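Local coordinates for endonuclease V (PDB 3GOC), which probably repairs deaminated DNA by nicking the second phosphodiester bond 3' to a deoxyinosine, with magnesium as cofactor, at residues R53-V61 and A72-V80. Residues are numbered along the deposited sequence; the frame is centred on the assembly and turned at random.
Sequences RDVVVAAAV and AEATAVGEV
Val77 sends CG1 anti to its backbone N (chi1 177°) and keeps CG2 beside that N, so its two methyls part toward two valines of the facing strand. CG2 rests on Val57 CG2 at 3.9 Å, while CG1 presses on Val55 CG1 at 3.3 Å, tighter than usual for two methyls; Val55 shares the same torsion, and its CG1 also leans on the carbonyl oxygen of Gly78. Farther along this face the methyl of Ala59 meets Thr75 CG2 at 3.8 Å. Helix 211-228 packs on this face, with Ala223 on Val57, Cys220 on Ala59 and Leu219 on Thr75. The other face carries small residues, Ala58 beside Ala76 and Ala60 beside Ala74, and helix 94-102 packs there through Thr96, Ala99 and Leu101. Val56 lies opposite Gly78, and its CG1 comes near the carbonyl oxygen of Gly78.

Paired backbone hydrogen bonds join Val56 with Gly78, Ala58 with Ala76 and Ala60 with Ala74; Gly78 N reaches Val56 O at 2.8 Å, nearly in line with the carbonyl. In the non-hydrogen-bonded pairs between them, CA-H groups lean on carbonyls, as Thr75 CA does on Ala58 O at 3.1 Å. Where strand 55-64 begins, Asp54, centre of an inverse gamma turn, accepts the N-H of Val80 through its backbone O (Val80 N to Asp54 O 3.0 Å), the donor standing 43° above the carbonyl plane. The two side chains cross at about a right angle, Asp54 OD2 lying 3.2 Å from Val80 CB, and one water donates to both Asp54 OD1 and Val80 O.

Asp46 of strand 41-49, a magnesium ligand, is backbone hydrogen-bonded to Ala59. Strands 55-64 and 70-79 form a beta hairpin; with strand 41-49 they make the antiparallel three-stranded part of the RNase H-like sheet, strand 70-79 outermost within the chain.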
loop_
_atom_site.group_PDB
_atom_site.type_symbol
_atom_site.label_atom_id
_atom_site.label_comp_id
_atom_site.label_asym_id
_atom_site.label_seq_id
_atom_site.Cartn_x
_atom_site.Cartn_y
_atom_site.Cartn_z
ATOM N N ARG A 53 9.848 28.721 -24.877
ATOM C CA ARG A 53 8.575 29.416 -25.014
ATOM C C ARG A 53 7.777 29.266 -23.726
ATOM O O ARG A 53 7.975 28.310 -22.977
ATOM C CB ARG A 53 7.797 28.893 -26.227
ATOM C CG ARG A 53 7.696 27.394 -26.353
ATOM C CD ARG A 53 7.806 27.009 -27.826
ATOM N NE ARG A 53 7.191 25.718 -28.122
ATOM C CZ ARG A 53 5.883 25.529 -28.263
ATOM N NH1 ARG A 53 5.045 26.550 -28.136
ATOM N NH2 ARG A 53 5.412 24.320 -28.534
ATOM N N ASP A 54 6.889 30.221 -23.470
ATOM C CA ASP A 54 6.084 30.230 -22.251
ATOM C C ASP A 54 4.966 29.197 -22.295
ATOM O O ASP A 54 3.786 29.537 -22.187
ATOM C CB ASP A 54 5.492 31.627 -22.031
ATOM C CG ASP A 54 5.391 31.998 -20.563
ATOM O OD1 ASP A 54 4.740 33.019 -20.247
ATOM O OD2 ASP A 54 5.971 31.279 -19.722
ATOM N N VAL A 55 5.344 27.934 -22.443
ATOM C CA VAL A 55 4.369 26.857 -22.512
ATOM C C VAL A 55 4.659 25.767 -21.483
ATOM O O VAL A 55 5.808 25.548 -21.098
ATOM C CB VAL A 55 4.352 26.235 -23.931
ATOM C CG1 VAL A 55 3.349 25.101 -23.995
ATOM C CG2 VAL A 55 4.006 27.307 -24.956
ATOM N N VAL A 56 3.601 25.105 -21.025
ATOM C CA VAL A 56 3.726 24.022 -20.066
ATOM C C VAL A 56 2.888 22.859 -20.582
ATOM O O VAL A 56 1.816 23.059 -21.152
ATOM C CB VAL A 56 3.265 24.460 -18.635
ATOM C CG1 VAL A 56 1.833 24.977 -18.664
ATOM C CG2 VAL A 56 3.411 23.295 -17.661
ATOM N N VAL A 57 3.406 21.647 -20.425
ATOM C CA VAL A 57 2.701 20.459 -20.883
ATOM C C VAL A 57 2.401 19.560 -19.700
ATOM O O VAL A 57 3.290 19.234 -18.914
ATOM C CB VAL A 57 3.541 19.674 -21.915
ATOM C CG1 VAL A 57 2.871 18.341 -22.224
ATOM C CG2 VAL A 57 3.681 20.496 -23.193
ATOM N N ALA A 58 1.138 19.175 -19.570
ATOM C CA ALA A 58 0.719 18.314 -18.476
ATOM C C ALA A 58 0.350 16.936 -18.985
ATOM O O ALA A 58 -0.113 16.782 -20.117
ATOM C CB ALA A 58 -0.470 18.925 -17.762
ATOM N N ALA A 59 0.580 15.934 -18.147
ATOM C CA ALA A 59 0.233 14.567 -18.493
ATOM C C ALA A 59 -0.507 13.934 -17.331
ATOM O O ALA A 59 -0.235 14.223 -16.167
ATOM C CB ALA A 59 1.488 13.753 -18.809
ATOM N N ALA A 60 -1.470 13.085 -17.664
ATOM C CA ALA A 60 -2.228 12.356 -16.661
ATOM C C ALA A 60 -2.188 10.909 -17.126
ATOM O O ALA A 60 -2.540 10.608 -18.266
ATOM C CB ALA A 60 -3.665 12.856 -16.602
ATOM N N VAL A 61 -1.724 10.022 -16.255
ATOM C CA VAL A 61 -1.648 8.608 -16.588
ATOM C C VAL A 61 -2.431 7.819 -15.559
ATOM O O VAL A 61 -2.111 7.839 -14.372
ATOM C CB VAL A 61 -0.192 8.109 -16.614
ATOM C CG1 VAL A 61 -0.165 6.626 -16.966
ATOM C CG2 VAL A 61 0.616 8.904 -17.633
ATOM N N ALA A 72 -5.140 4.222 -19.213
ATOM C CA ALA A 72 -5.486 5.423 -19.971
ATOM C C ALA A 72 -4.456 6.517 -19.743
ATOM O O ALA A 72 -3.779 6.534 -18.720
ATOM C CB ALA A 72 -6.863 5.917 -19.554
ATOM N N GLU A 73 -4.335 7.426 -20.703
ATOM C CA GLU A 73 -3.398 8.535 -20.572
ATOM C C GLU A 73 -3.835 9.693 -21.452
ATOM O O GLU A 73 -4.550 9.500 -22.434
ATOM C CB GLU A 73 -1.982 8.096 -20.953
ATOM C CG GLU A 73 -1.841 7.595 -22.373
ATOM C CD GLU A 73 -0.433 7.117 -22.683
ATOM O OE1 GLU A 73 0.100 6.294 -21.909
ATOM O OE2 GLU A 73 0.138 7.565 -23.701
ATOM N N ALA A 74 -3.413 10.899 -21.088
ATOM C CA ALA A 74 -3.763 12.088 -21.854
ATOM C C ALA A 74 -2.792 13.207 -21.525
ATOM O O ALA A 74 -2.211 13.231 -20.445
ATOM C CB ALA A 74 -5.188 12.523 -21.525
ATOM N N THR A 75 -2.602 14.122 -22.467
ATOM C CA THR A 75 -1.725 15.261 -22.244
ATOM C C THR A 75 -2.422 16.517 -22.745
ATOM O O THR A 75 -3.412 16.449 -23.478
ATOM C CB THR A 75 -0.374 15.121 -22.990
ATOM O OG1 THR A 75 -0.611 14.997 -24.398
ATOM C CG2 THR A 75 0.396 13.916 -22.488
ATOM N N ALA A 76 -1.902 17.663 -22.332
ATOM C CA ALA A 76 -2.447 18.945 -22.750
ATOM C C ALA A 76 -1.305 19.947 -22.795
ATOM O O ALA A 76 -0.355 19.852 -22.019
ATOM C CB ALA A 76 -3.515 19.413 -21.771
ATOM N N VAL A 77 -1.397 20.891 -23.723
ATOM C CA VAL A 77 -0.386 21.926 -23.876
ATOM C C VAL A 77 -1.047 23.237 -23.483
ATOM O O VAL A 77 -2.154 23.526 -23.931
ATOM C CB VAL A 77 0.091 22.024 -25.335
ATOM C CG1 VAL A 77 1.078 23.164 -25.477
ATOM C CG2 VAL A 77 0.736 20.708 -25.759
ATOM N N GLY A 78 -0.389 24.024 -22.638
ATOM C CA GLY A 78 -0.992 25.278 -22.230
ATOM C C GLY A 78 -0.039 26.448 -22.103
ATOM O O GLY A 78 1.178 26.278 -22.083
ATOM N N GLU A 79 -0.606 27.647 -22.044
ATOM C CA GLU A 79 0.180 28.857 -21.865
ATOM C C GLU A 79 0.457 28.953 -20.367
ATOM O O GLU A 79 -0.454 28.772 -19.558
ATOM C CB GLU A 79 -0.623 30.084 -22.303
ATOM C CG GLU A 79 -0.854 30.197 -23.801
ATOM C CD GLU A 79 -1.799 31.333 -24.148
ATOM O OE1 GLU A 79 -1.742 32.376 -23.462
ATOM O OE2 GLU A 79 -2.585 31.195 -25.111
ATOM N N VAL A 80 1.707 29.213 -19.992
ATOM C CA VAL A 80 2.030 29.352 -18.578
ATOM C C VAL A 80 1.140 30.486 -18.077
ATOM O O VAL A 80 1.171 31.602 -18.601
ATOM C CB VAL A 80 3.520 29.664 -18.382
ATOM C CG1 VAL A 80 3.801 29.987 -16.920
ATOM C CG2 VAL A 80 4.340 28.463 -18.823
HETATM O O HOH W 1 1.955 32.938 -20.887
#